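Local coordinates for putative iron-uptake ABC transport system,periplasmic iron-binding protein (Campylobacter jejuni, PDB 3E13) that binds a ferric ion in the periplasm and probably hands it to an ABC transporter for iron uptake, at residues 9-14 / 198-203; 101-106 / 271-276; 265-270 / 279-284; 16-21 / 260-265. One frame throughout, in Å; residues are numbered along the deposited sequence.

Contact 1 (9-14 / 198-203); sequences ARHYNA and TYYIGL. With FE (Fe (III) ion), chain B.
H11 and Y12, on the loop after strand 3-8, meet Y199 and Y200 of helix 198-205 around one iron(III) ion. Y12 can be followed outward from CB. CG lies against N270, and CD1 sits over the rim of the R10 guanidinium face, with R10 NE at the edge of the phenol ring and in its plane. On the other side CD2 brushes L203 CD1 at 4.4 Å; CE2 packs on Y199 CE1 at 3.7 Å, the two ring planes almost perpendicular (89°). CZ leads on to OH, which binds the iron at 1.9 Å. Y199 OH binds it from the helix at 2.1 Å, with the iron in the plane of its ring; Y200 OH does so at 2.0 Å. H11 joins them through NE2 at 2.2 Å. Its chi1 of 37° tucks the imidazole between its N and carbonyl carbon, and ND1 donates to A9 O at 3.0 Å, which helps fix the ring's rotation. Y143 supplies the fifth protein ligand. Y12 OH also accepts a hydrogen bond from R102 NH2, and Y199 OH is hydrogen-bonded to N197 ND2. The ligand atoms crowd together, with Y12 OH and Y199 OH 2.8 Å apart, because each holds the metal and not its neighbour. Four phenolic oxygens and one imidazole nitrogen make a hard, oxygen-rich site suited to iron(III); with no hydrogen bond across the two segments, the metal is their main link.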
loop_
_atom_site.group_PDB
_atom_site.type_symbol
_atom_site.label_atom_id
_atom_site.label_comp_id
_atom_site.label_asym_id
_atom_site.label_seq_id
_atom_site.Cartn_x
_atom_site.Cartn_y
_atom_site.Cartn_z
ATOM N N ALA A 9 -9.372 -4.438 3.039
ATOM C CA ALA A 9 -8.498 -4.933 2.010
ATOM C C ALA A 9 -7.037 -4.998 2.474
ATOM O O ALA A 9 -6.164 -5.275 1.688
ATOM C CB ALA A 9 -8.643 -4.110 0.719
ATOM N N ARG A 10 -6.800 -4.731 3.757
ATOM C CA ARG A 10 -5.527 -5.078 4.385
ATOM C C ARG A 10 -5.422 -6.619 4.455
ATOM O O ARG A 10 -6.401 -7.342 4.167
ATOM C CB ARG A 10 -5.375 -4.398 5.745
ATOM C CG ARG A 10 -5.010 -2.944 5.605
ATOM C CD ARG A 10 -4.901 -2.202 6.922
ATOM N NE ARG A 10 -3.908 -2.751 7.838
ATOM C CZ ARG A 10 -2.598 -2.332 7.913
ATOM N NH1 ARG A 10 -2.112 -1.377 7.118
ATOM N NH2 ARG A 10 -1.805 -2.886 8.838
ATOM N N HIS A 11 -4.245 -7.138 4.748
ATOM C CA HIS A 11 -3.992 -8.563 4.630
ATOM C C HIS A 11 -2.835 -8.968 5.545
ATOM O O HIS A 11 -1.859 -9.606 5.105
ATOM C CB HIS A 11 -3.716 -8.884 3.141
ATOM C CG HIS A 11 -2.937 -7.806 2.438
ATOM N ND1 HIS A 11 -3.542 -6.780 1.743
ATOM C CD2 HIS A 11 -1.596 -7.572 2.363
ATOM C CE1 HIS A 11 -2.599 -5.960 1.275
ATOM N NE2 HIS A 11 -1.411 -6.437 1.621
ATOM N N TYR A 12 -2.978 -8.577 6.816
ATOM C CA TYR A 12 -1.899 -8.669 7.795
ATOM C C TYR A 12 -2.352 -9.280 9.104
ATOM O O TYR A 12 -3.416 -8.946 9.636
ATOM C CB TYR A 12 -1.344 -7.279 8.086
ATOM C CG TYR A 12 -1.002 -6.501 6.836
ATOM C CD1 TYR A 12 -1.728 -5.357 6.487
ATOM C CD2 TYR A 12 -0.057 -6.949 5.946
ATOM C CE1 TYR A 12 -1.472 -4.646 5.347
ATOM C CE2 TYR A 12 0.197 -6.251 4.798
ATOM C CZ TYR A 12 -0.473 -5.105 4.488
ATOM O OH TYR A 12 -0.152 -4.478 3.302
ATOM N N ASN A 13 -1.517 -10.164 9.626
ATOM C CA ASN A 13 -1.755 -10.746 10.935
ATOM C C ASN A 13 -1.747 -9.734 12.047
ATOM O O ASN A 13 -2.475 -9.859 13.018
ATOM C CB ASN A 13 -0.704 -11.799 11.207
ATOM C CG ASN A 13 -1.191 -13.140 10.919
ATOM O OD1 ASN A 13 -1.977 -13.340 9.970
ATOM N ND2 ASN A 13 -0.815 -14.089 11.761
ATOM N N ALA A 14 -0.946 -8.679 11.914
ATOM C CA ALA A 14 -0.893 -7.645 12.936
ATOM C C ALA A 14 -2.222 -6.983 13.217
ATOM O O ALA A 14 -2.515 -6.544 14.329
ATOM C CB ALA A 14 0.153 -6.563 12.580
ATOM N N THR A 198 8.142 -1.776 1.061
ATOM C CA THR A 198 9.170 -1.892 2.056
ATOM C C THR A 198 8.816 -2.786 3.236
ATOM O O THR A 198 9.661 -3.564 3.726
ATOM C CB THR A 198 9.509 -0.504 2.628
ATOM O OG1 THR A 198 8.295 0.252 2.878
ATOM C CG2 THR A 198 10.350 0.347 1.691
ATOM N N TYR A 199 7.584 -2.659 3.733
ATOM C CA TYR A 199 7.189 -3.384 4.943
ATOM C C TYR A 199 7.284 -4.890 4.773
ATOM O O TYR A 199 7.521 -5.606 5.709
ATOM C CB TYR A 199 5.807 -2.948 5.467
ATOM C CG TYR A 199 4.724 -3.115 4.477
ATOM C CD1 TYR A 199 4.042 -4.312 4.384
ATOM C CD2 TYR A 199 4.420 -2.096 3.581
ATOM C CE1 TYR A 199 3.105 -4.499 3.425
ATOM C CE2 TYR A 199 3.462 -2.276 2.608
ATOM C CZ TYR A 199 2.797 -3.461 2.547
ATOM O OH TYR A 199 1.845 -3.683 1.556
ATOM N N TYR A 200 7.103 -5.383 3.542
ATOM C CA TYR A 200 7.240 -6.833 3.345
ATOM C C TYR A 200 8.644 -7.319 3.667
ATOM O O TYR A 200 8.798 -8.456 4.126
ATOM C CB TYR A 200 6.884 -7.284 1.908
ATOM C CG TYR A 200 5.392 -7.128 1.632
ATOM C CD1 TYR A 200 4.472 -7.878 2.321
ATOM C CD2 TYR A 200 4.918 -6.241 0.649
ATOM C CE1 TYR A 200 3.099 -7.742 2.077
ATOM C CE2 TYR A 200 3.586 -6.069 0.433
ATOM C CZ TYR A 200 2.674 -6.811 1.128
ATOM O OH TYR A 200 1.345 -6.693 0.928
ATOM N N ILE A 201 9.675 -6.493 3.427
ATOM C CA ILE A 201 11.045 -6.901 3.760
ATOM C C ILE A 201 11.157 -7.087 5.272
ATOM O O ILE A 201 11.746 -8.054 5.743
ATOM C CB ILE A 201 12.111 -5.878 3.235
ATOM C CG1 ILE A 201 12.011 -5.810 1.717
ATOM C CG2 ILE A 201 13.510 -6.233 3.740
ATOM C CD1 ILE A 201 12.844 -4.744 1.094
ATOM N N GLY A 202 10.549 -6.185 6.042
ATOM C CA GLY A 202 10.473 -6.375 7.466
ATOM C C GLY A 202 9.686 -7.550 7.952
ATOM O O GLY A 202 10.099 -8.231 8.884
ATOM N N LEU A 203 8.533 -7.796 7.330
ATOM C CA LEU A 203 7.701 -8.910 7.720
ATOM C C LEU A 203 8.475 -10.205 7.493
ATOM O O LEU A 203 8.442 -11.114 8.319
ATOM C CB LEU A 203 6.398 -8.945 6.909
ATOM C CG LEU A 203 5.318 -7.994 7.395
ATOM C CD1 LEU A 203 4.169 -7.899 6.402
ATOM C CD2 LEU A 203 4.824 -8.371 8.732
HETATM FE FE FE B . 0.345 -5.117 1.534
#

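Contact 2 (101-106 / 271-276); sequences KRARII and YEFPIR
An antiparallel bridge adds the short, weakly bonded strand 273-274 to the long strand 97-109 of the central sheet, with K101 and F273 as a hydrogen-bonded pair. K101 N donates to F273 O at 2.9 Å, and F273 N returns the bond to K101 O at 3.0 Å. On the face carrying both side chains, K101 CB lies 4.0 Å from F273 CB, while the edge of the phenyl ring runs along the strand past R102 CA toward A103. I275 CD1 reaches K101 CG at 3.8 Å; K101 NZ continues to a salt bridge with E293. In this periplasmic binding-protein fold the next residue along the strand, R102, brings its guanidinium near the iron site and forms a salt bridge with E272. R102 takes hold of E272 OE2 side-on, NE at 3.1 Å and NH2 at 2.8 Å, with that oxygen in the guanidinium plane. The two planes are 73° apart; NH2 comes from above the carboxylate plane, NE on the anti side. Bends at chi2 (-97°) and chi3 fold the arginine back to this grip. T100 OG1 also hydrogen-bonds E272 OE2, while OE1 pairs with R10 and takes a hydrogen bond from N270 ND2.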
loop_
_atom_site.group_PDB
_atom_site.type_symbol
_atom_site.label_atom_id
_atom_site.label_comp_id
_atom_site.label_asym_id
_atom_site.label_seq_id
_atom_site.Cartn_x
_atom_site.Cartn_y
_atom_site.Cartn_z
ATOM N N LYS A 101 2.096 4.919 6.147
ATOM C CA LYS A 101 2.749 5.083 4.878
ATOM C C LYS A 101 3.591 3.842 4.569
ATOM O O LYS A 101 4.049 3.111 5.466
ATOM C CB LYS A 101 3.698 6.316 4.856
ATOM C CG LYS A 101 2.962 7.628 4.893
ATOM C CD LYS A 101 3.861 8.780 5.454
ATOM C CE LYS A 101 4.886 9.231 4.435
ATOM N NZ LYS A 101 5.873 10.243 5.051
ATOM N N ARG A 102 3.787 3.612 3.287
ATOM C CA ARG A 102 4.668 2.548 2.773
ATOM C C ARG A 102 5.314 3.027 1.470
ATOM O O ARG A 102 4.791 3.875 0.817
ATOM C CB ARG A 102 3.877 1.236 2.587
ATOM C CG ARG A 102 2.619 1.381 1.712
ATOM C CD ARG A 102 1.299 1.581 2.521
ATOM N NE ARG A 102 1.013 0.458 3.392
ATOM C CZ ARG A 102 0.611 -0.764 3.031
ATOM N NH1 ARG A 102 0.424 -1.064 1.763
ATOM N NH2 ARG A 102 0.343 -1.677 3.946
ATOM N N ALA A 103 6.475 2.500 1.116
ATOM C CA ALA A 103 7.188 2.908 -0.071
ATOM C C ALA A 103 7.312 1.700 -1.021
ATOM O O ALA A 103 7.605 0.591 -0.559
ATOM C CB ALA A 103 8.575 3.428 0.314
ATOM N N ARG A 104 7.063 1.925 -2.319
ATOM C CA ARG A 104 7.172 0.881 -3.305
ATOM C C ARG A 104 8.564 1.034 -3.942
ATOM O O ARG A 104 8.851 2.003 -4.674
ATOM C CB ARG A 104 6.036 0.943 -4.321
ATOM C CG ARG A 104 5.904 -0.343 -5.118
ATOM C CD ARG A 104 4.516 -0.603 -5.544
ATOM N NE ARG A 104 4.319 -1.936 -6.109
ATOM C CZ ARG A 104 4.188 -3.064 -5.399
ATOM N NH1 ARG A 104 4.289 -3.025 -4.087
ATOM N NH2 ARG A 104 4.010 -4.251 -5.984
ATOM N N ILE A 105 9.424 0.074 -3.621
ATOM C CA ILE A 105 10.837 0.142 -3.991
ATOM C C ILE A 105 11.224 -0.950 -4.936
ATOM O O ILE A 105 10.376 -1.774 -5.353
ATOM C CB ILE A 105 11.723 0.151 -2.701
ATOM C CG1 ILE A 105 11.468 -1.063 -1.801
ATOM C CG2 ILE A 105 11.373 1.449 -1.882
ATOM C CD1 ILE A 105 11.996 -2.382 -2.320
ATOM N N ILE A 106 12.494 -0.981 -5.309
ATOM C CA ILE A 106 12.991 -2.054 -6.188
ATOM C C ILE A 106 13.978 -2.855 -5.331
ATOM O O ILE A 106 14.956 -2.305 -4.809
ATOM C CB ILE A 106 13.660 -1.496 -7.432
ATOM C CG1 ILE A 106 12.691 -0.678 -8.276
ATOM C CG2 ILE A 106 14.252 -2.644 -8.310
ATOM C CD1 ILE A 106 13.381 0.234 -9.310
ATOM N N TYR A 271 5.922 -3.352 10.265
ATOM C CA TYR A 271 7.031 -2.749 9.568
ATOM C C TYR A 271 6.673 -1.631 8.608
ATOM O O TYR A 271 7.449 -1.320 7.736
ATOM C CB TYR A 271 7.905 -3.860 8.928
ATOM C CG TYR A 271 8.253 -4.858 10.033
ATOM C CD1 TYR A 271 9.182 -4.535 11.016
ATOM C CD2 TYR A 271 7.527 -6.025 10.193
ATOM C CE1 TYR A 271 9.416 -5.393 12.050
ATOM C CE2 TYR A 271 7.781 -6.892 11.205
ATOM C CZ TYR A 271 8.730 -6.569 12.138
ATOM O OH TYR A 271 8.973 -7.407 13.219
ATOM N N GLU A 272 5.534 -0.998 8.871
ATOM C CA GLU A 272 5.093 0.158 8.092
ATOM C C GLU A 272 5.622 1.421 8.724
ATOM O O GLU A 272 6.170 1.391 9.834
ATOM C CB GLU A 272 3.585 0.203 7.976
ATOM C CG GLU A 272 2.980 -1.012 7.267
ATOM C CD GLU A 272 1.470 -1.018 7.292
ATOM O OE1 GLU A 272 0.905 -1.624 8.224
ATOM O OE2 GLU A 272 0.879 -0.419 6.374
ATOM N N PHE A 273 5.510 2.528 8.003
ATOM C CA PHE A 273 5.855 3.860 8.559
ATOM C C PHE A 273 4.624 4.436 9.240
ATOM O O PHE A 273 3.549 4.544 8.631
ATOM C CB PHE A 273 6.338 4.824 7.464
ATOM C CG PHE A 273 7.536 4.339 6.690
ATOM C CD1 PHE A 273 7.413 3.980 5.379
ATOM C CD2 PHE A 273 8.798 4.337 7.260
ATOM C CE1 PHE A 273 8.545 3.521 4.663
ATOM C CE2 PHE A 273 9.909 3.880 6.542
ATOM C CZ PHE A 273 9.754 3.499 5.249
ATOM N N PRO A 274 4.743 4.882 10.492
ATOM C CA PRO A 274 3.612 5.551 11.156
ATOM C C PRO A 274 3.234 6.852 10.492
ATOM O O PRO A 274 4.090 7.549 9.909
ATOM C CB PRO A 274 4.147 5.876 12.548
ATOM C CG PRO A 274 5.635 5.932 12.362
ATOM C CD PRO A 274 5.959 4.891 11.329
ATOM N N ILE A 275 1.974 7.241 10.652
ATOM C CA ILE A 275 1.546 8.584 10.267
ATOM C C ILE A 275 1.955 9.588 11.336
ATOM O O ILE A 275 2.395 10.682 11.005
ATOM C CB ILE A 275 0.036 8.604 10.046
ATOM C CG1 ILE A 275 -0.278 7.716 8.864
ATOM C CG2 ILE A 275 -0.498 10.033 9.861
ATOM C CD1 ILE A 275 0.214 8.167 7.534
ATOM N N ARG A 276 1.831 9.224 12.593
ATOM C CA ARG A 276 2.162 10.163 13.662
ATOM C C ARG A 276 3.631 10.462 13.635
ATOM O O ARG A 276 4.463 9.556 13.426
ATOM C CB ARG A 276 1.831 9.561 15.024
ATOM C CG ARG A 276 0.420 9.299 15.350
ATOM C CD ARG A 276 0.240 8.695 16.715
ATOM N NE ARG A 276 0.593 9.660 17.782
ATOM C CZ ARG A 276 -0.251 10.186 18.676
ATOM N NH1 ARG A 276 -1.541 9.889 18.674
ATOM N NH2 ARG A 276 0.245 11.030 19.599
#

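Contact 3 (265-270 / 279-284); sequences ILTDSN and VELSQT
This is a hydrogen-bonded contact between the C-terminal end of helix 260-268 and the loop leading into helix 283-288, in a partly buried part of the fold. S282 OG donates to T267 O at 2.9 Å, arriving from well above the carbonyl plane (57° out of it). T267 answers through its own side chain: S282 N makes a weak but nearly straight bond to T267 OG1, 3.3 Å long. With OG1 anti to the backbone N (chi1 -170°), the hydroxyl also meets E272 O, its stronger partner, while the methyl CG2 turns to E280 O at 3.5 Å and to V279 CG1 at 4.3 Å. S282 is the N-cap of helix 283-288, its OG making a weak hydrogen bond to V285 N, so one hydroxyl serves the start of one helix and the end of another. Beside it, D268 OD1 lies 3.2 Å from S282 CB; that carboxylate is paired with K264 NZ, which also hydrogen-bonds E280 O.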
loop_
_atom_site.group_PDB
_atom_site.type_symbol
_atom_site.label_atom_id
_atom_site.label_comp_id
_atom_site.label_asym_id
_atom_site.label_seq_id
_atom_site.Cartn_x
_atom_site.Cartn_y
_atom_site.Cartn_z
ATOM N N ILE A 265 2.447 -0.399 17.108
ATOM C CA ILE A 265 2.307 -1.771 16.623
ATOM C C ILE A 265 2.458 -1.820 15.103
ATOM O O ILE A 265 3.056 -2.732 14.542
ATOM C CB ILE A 265 0.963 -2.351 17.055
ATOM C CG1 ILE A 265 0.956 -2.561 18.585
ATOM C CG2 ILE A 265 0.608 -3.629 16.238
ATOM C CD1 ILE A 265 -0.367 -3.031 19.069
ATOM N N LEU A 266 1.896 -0.838 14.424
ATOM C CA LEU A 266 1.966 -0.829 12.960
ATOM C C LEU A 266 3.406 -0.779 12.465
ATOM O O LEU A 266 3.714 -1.398 11.451
ATOM C CB LEU A 266 1.135 0.304 12.412
ATOM C CG LEU A 266 -0.403 0.088 12.498
ATOM C CD1 LEU A 266 -1.155 1.393 12.395
ATOM C CD2 LEU A 266 -0.868 -0.884 11.468
ATOM N N THR A 267 4.302 -0.073 13.175
ATOM C CA THR A 267 5.703 -0.107 12.767
ATOM C C THR A 267 6.487 -1.285 13.383
ATOM O O THR A 267 7.328 -1.892 12.712
ATOM C CB THR A 267 6.363 1.273 12.988
ATOM O OG1 THR A 267 7.651 1.303 12.376
ATOM C CG2 THR A 267 6.614 1.601 14.458
ATOM N N ASP A 268 6.179 -1.644 14.625
ATOM C CA ASP A 268 6.902 -2.707 15.303
ATOM C C ASP A 268 6.557 -4.124 14.823
ATOM O O ASP A 268 7.444 -5.009 14.799
ATOM C CB ASP A 268 6.715 -2.635 16.797
ATOM C CG ASP A 268 7.556 -1.552 17.444
ATOM O OD1 ASP A 268 8.214 -0.666 16.788
ATOM O OD2 ASP A 268 7.545 -1.488 18.688
ATOM N N SER A 269 5.285 -4.333 14.521
ATOM C CA SER A 269 4.768 -5.630 14.159
ATOM C C SER A 269 4.445 -5.783 12.665
ATOM O O SER A 269 4.462 -6.904 12.179
ATOM C CB SER A 269 3.533 -5.979 15.006
ATOM O OG SER A 269 3.942 -6.120 16.381
ATOM N N ASN A 270 4.192 -4.682 11.969
ATOM C CA ASN A 270 3.924 -4.725 10.531
ATOM C C ASN A 270 4.923 -4.005 9.660
ATOM O O ASN A 270 4.805 -4.062 8.443
ATOM C CB ASN A 270 2.481 -4.291 10.191
ATOM C CG ASN A 270 1.912 -5.084 9.030
ATOM O OD1 ASN A 270 1.981 -6.328 9.053
ATOM N ND2 ASN A 270 1.376 -4.394 8.028
ATOM N N VAL A 279 6.077 8.818 16.954
ATOM C CA VAL A 279 6.240 7.396 17.135
ATOM C C VAL A 279 7.559 6.953 16.468
ATOM O O VAL A 279 7.723 7.079 15.259
ATOM C CB VAL A 279 5.060 6.627 16.497
ATOM C CG1 VAL A 279 5.293 5.134 16.601
ATOM C CG2 VAL A 279 3.758 6.974 17.188
ATOM N N GLU A 280 8.495 6.493 17.252
ATOM C CA GLU A 280 9.772 5.982 16.745
ATOM C C GLU A 280 9.564 4.802 15.820
ATOM O O GLU A 280 8.755 3.905 16.087
ATOM C CB GLU A 280 10.691 5.592 17.899
ATOM C CG GLU A 280 11.243 6.806 18.638
ATOM C CD GLU A 280 12.439 7.460 17.975
ATOM O OE1 GLU A 280 13.025 6.821 17.055
ATOM O OE2 GLU A 280 12.850 8.594 18.422
ATOM N N LEU A 281 10.340 4.778 14.750
ATOM C CA LEU A 281 10.365 3.635 13.848
ATOM C C LEU A 281 10.909 2.403 14.555
ATOM O O LEU A 281 11.727 2.492 15.435
ATOM C CB LEU A 281 11.188 3.933 12.591
ATOM C CG LEU A 281 10.798 5.135 11.773
ATOM C CD1 LEU A 281 11.703 5.294 10.585
ATOM C CD2 LEU A 281 9.331 5.095 11.370
ATOM N N SER A 282 10.426 1.224 14.183
ATOM C CA SER A 282 10.963 -0.018 14.686
ATOM C C SER A 282 12.380 -0.169 14.119
ATOM O O SER A 282 12.755 0.486 13.135
ATOM C CB SER A 282 10.119 -1.203 14.236
ATOM O OG SER A 282 10.149 -1.305 12.840
ATOM N N GLN A 283 13.189 -0.987 14.780
ATOM C CA GLN A 283 14.604 -1.066 14.399
ATOM C C GLN A 283 14.808 -1.618 12.978
ATOM O O GLN A 283 15.677 -1.163 12.242
ATOM C CB GLN A 283 15.400 -1.942 15.379
ATOM C CG GLN A 283 15.152 -1.662 16.825
ATOM C CD GLN A 283 15.103 -0.212 17.197
ATOM O OE1 GLN A 283 14.144 0.219 17.931
ATOM N NE2 GLN A 283 16.060 0.566 16.752
ATOM N N THR A 284 13.981 -2.583 12.590
ATOM C CA THR A 284 13.991 -3.115 11.234
ATOM C C THR A 284 13.712 -2.023 10.220
ATOM O O THR A 284 14.341 -1.927 9.176
ATOM C CB THR A 284 12.925 -4.198 11.137
ATOM O OG1 THR A 284 13.328 -5.328 11.930
ATOM C CG2 THR A 284 12.781 -4.718 9.773
#

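Contact 4 (16-21 / 260-265); sequences FEIIKK and PEIQKI
I18 of helix 14-26 meets I262 and I265 of helix 260-268 at the middle of the interface. Its CG2 touches I262 CG2 at 3.8 Å, methyl against methyl, and its CG1 packs on I265 CG2 at 3.9 Å, the I18 and I265 chains lying alongside and running opposite ways. The other branch of I265 ends in CD1, which touches both K21 CD and E17 CD, 3.9 Å from each; the lysine methylenes thereby extend the apolar patch, while the E17 carboxylate rests against the I265 methyl. Beyond them K21 comes across E261 nearly perpendicular, with a salt bridge from K21 NZ to E261 OE2 at 3.1 Å. The lysine chain bends to bring its end beside the carboxylate, though the exact placement of that end is doubtful. A water adds a second route: it accepts from K21 NZ at 2.8 Å and donates to E261 OE1, the other carboxylate oxygen. K21 and E261 lie at the more exposed border of the isoleucines. Helix 247-257 packs on both helices, M257 touching I18 and I262, and F256 touching K21 and I262. The two segments run antiparallel, at 169° with their axes 10.7 Å apart, an arrangement of neighbouring surface helices packed alongside one another on the flank of an alpha/beta periplasmic binding-protein fold.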
loop_
_atom_site.group_PDB
_atom_site.type_symbol
_atom_site.label_atom_id
_atom_site.label_comp_id
_atom_site.label_asym_id
_atom_site.label_seq_id
_atom_site.Cartn_x
_atom_site.Cartn_y
_atom_site.Cartn_z
ATOM N N PHE A 16 -5.115 -8.320 13.476
ATOM C CA PHE A 16 -5.925 -9.111 14.430
ATOM C C PHE A 16 -5.665 -8.673 15.854
ATOM O O PHE A 16 -6.622 -8.514 16.649
ATOM C CB PHE A 16 -5.675 -10.586 14.299
ATOM C CG PHE A 16 -6.075 -11.175 12.963
ATOM C CD1 PHE A 16 -5.234 -12.101 12.330
ATOM C CD2 PHE A 16 -7.280 -10.860 12.369
ATOM C CE1 PHE A 16 -5.584 -12.668 11.102
ATOM C CE2 PHE A 16 -7.641 -11.419 11.119
ATOM C CZ PHE A 16 -6.791 -12.330 10.506
ATOM N N GLU A 17 -4.393 -8.432 16.174
ATOM C CA GLU A 17 -4.001 -7.941 17.493
ATOM C C GLU A 17 -4.647 -6.570 17.752
ATOM O O GLU A 17 -5.132 -6.274 18.877
ATOM C CB GLU A 17 -2.468 -7.835 17.661
ATOM C CG GLU A 17 -2.062 -7.053 18.929
ATOM C CD GLU A 17 -0.560 -6.918 19.263
ATOM O OE1 GLU A 17 0.295 -6.970 18.372
ATOM O OE2 GLU A 17 -0.247 -6.724 20.467
ATOM N N ILE A 18 -4.582 -5.694 16.741
ATOM C CA ILE A 18 -5.117 -4.339 16.880
ATOM C C ILE A 18 -6.604 -4.383 17.167
ATOM O O ILE A 18 -7.102 -3.673 18.016
ATOM C CB ILE A 18 -4.776 -3.487 15.596
ATOM C CG1 ILE A 18 -3.248 -3.305 15.523
ATOM C CG2 ILE A 18 -5.606 -2.238 15.540
ATOM C CD1 ILE A 18 -2.754 -2.664 14.272
ATOM N N ILE A 19 -7.311 -5.263 16.476
ATOM C CA ILE A 19 -8.730 -5.342 16.612
ATOM C C ILE A 19 -9.081 -5.865 18.010
ATOM O O ILE A 19 -9.978 -5.344 18.647
ATOM C CB ILE A 19 -9.330 -6.190 15.463
ATOM C CG1 ILE A 19 -9.319 -5.352 14.144
ATOM C CG2 ILE A 19 -10.725 -6.668 15.843
ATOM C CD1 ILE A 19 -9.440 -6.193 12.902
ATOM N N LYS A 20 -8.345 -6.851 18.493
ATOM C CA LYS A 20 -8.553 -7.393 19.841
ATOM C C LYS A 20 -8.359 -6.326 20.870
ATOM O O LYS A 20 -9.176 -6.177 21.805
ATOM C CB LYS A 20 -7.568 -8.528 20.108
ATOM C CG LYS A 20 -7.979 -9.860 19.563
ATOM C CD LYS A 20 -7.204 -10.977 20.303
ATOM C CE LYS A 20 -6.546 -11.951 19.336
ATOM N NZ LYS A 20 -6.100 -13.168 20.067
ATOM N N LYS A 21 -7.340 -5.506 20.672
ATOM C CA LYS A 21 -7.132 -4.401 21.587
ATOM C C LYS A 21 -8.285 -3.411 21.578
ATOM O O LYS A 21 -8.639 -2.909 22.636
ATOM C CB LYS A 21 -5.816 -3.726 21.319
ATOM C CG LYS A 21 -4.654 -4.588 21.733
ATOM C CD LYS A 21 -3.369 -3.972 21.320
ATOM C CE LYS A 21 -2.710 -3.324 22.447
ATOM N NZ LYS A 21 -2.337 -4.281 23.590
ATOM N N PRO A 260 -1.288 6.279 19.996
ATOM C CA PRO A 260 0.123 5.943 20.180
ATOM C C PRO A 260 0.453 4.478 20.157
ATOM O O PRO A 260 1.398 4.099 19.429
ATOM C CB PRO A 260 0.440 6.584 21.534
ATOM C CG PRO A 260 -0.517 7.748 21.614
ATOM C CD PRO A 260 -1.790 7.261 20.973
ATOM N N GLU A 261 -0.310 3.652 20.880
ATOM C CA GLU A 261 -0.027 2.235 20.961
ATOM C C GLU A 261 -0.211 1.525 19.631
ATOM O O GLU A 261 0.593 0.682 19.273
ATOM C CB GLU A 261 -0.835 1.514 22.073
ATOM C CG GLU A 261 -0.475 0.038 22.167
ATOM C CD GLU A 261 -1.080 -0.734 23.323
ATOM O OE1 GLU A 261 -2.063 -0.272 23.923
ATOM O OE2 GLU A 261 -0.501 -1.821 23.639
ATOM N N ILE A 262 -1.232 1.931 18.883
ATOM C CA ILE A 262 -1.555 1.234 17.661
ATOM C C ILE A 262 -0.584 1.644 16.544
ATOM O O ILE A 262 -0.151 0.797 15.750
ATOM C CB ILE A 262 -3.011 1.486 17.292
ATOM C CG1 ILE A 262 -3.918 0.990 18.411
ATOM C CG2 ILE A 262 -3.362 0.827 15.983
ATOM C CD1 ILE A 262 -3.764 -0.549 18.747
ATOM N N GLN A 263 -0.218 2.924 16.502
ATOM C CA GLN A 263 0.776 3.367 15.545
ATOM C C GLN A 263 2.110 2.690 15.802
ATOM O O GLN A 263 2.831 2.333 14.876
ATOM C CB GLN A 263 0.887 4.884 15.556
ATOM C CG GLN A 263 -0.366 5.545 15.016
ATOM C CD GLN A 263 -0.321 5.672 13.531
ATOM O OE1 GLN A 263 0.605 6.258 12.988
ATOM N NE2 GLN A 263 -1.280 5.062 12.861
ATOM N N LYS A 264 2.440 2.484 17.085
ATOM C CA LYS A 264 3.650 1.739 17.420
ATOM C C LYS A 264 3.579 0.257 16.951
ATOM O O LYS A 264 4.554 -0.268 16.417
ATOM C CB LYS A 264 3.980 1.850 18.916
ATOM C CG LYS A 264 5.426 1.316 19.216
ATOM C CD LYS A 264 6.510 1.848 18.265
ATOM C CE LYS A 264 7.918 1.831 18.870
ATOM N NZ LYS A 264 8.948 1.685 17.845
ATOM N N ILE A 265 2.447 -0.399 17.108
ATOM C CA ILE A 265 2.307 -1.771 16.623
ATOM C C ILE A 265 2.458 -1.820 15.103
ATOM O O ILE A 265 3.056 -2.732 14.542
ATOM C CB ILE A 265 0.963 -2.351 17.055
ATOM C CG1 ILE A 265 0.956 -2.561 18.585
ATOM C CG2 ILE A 265 0.608 -3.629 16.238
ATOM C CD1 ILE A 265 -0.367 -3.031 19.069
HETATM O O HOH W 1 -3.241 -2.295 25.410
#

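How the contacts relate
Contact 1 is the iron site, and the others lie progressively further away. Contact 2, its centre 10 Å off, is joined to it by R102, whose side chain comes within about 4 Å of the iron, and by the T198 N to A103 O bond of 2.9 Å. The centres of contact 1 and contact 3 are about 12 Å apart; N270 touches Y12, Y199 and L203, while E272 N bonds L266 O at 3.2 Å, tying contact 3 to contact 2. Contact 4 shares I265 and helix 260-268 with contact 3, and its Q263 OE1 takes I275 N of contact 2 at 2.9 Å. The centres of contact 1 and contact 4 are about 14 Å apart.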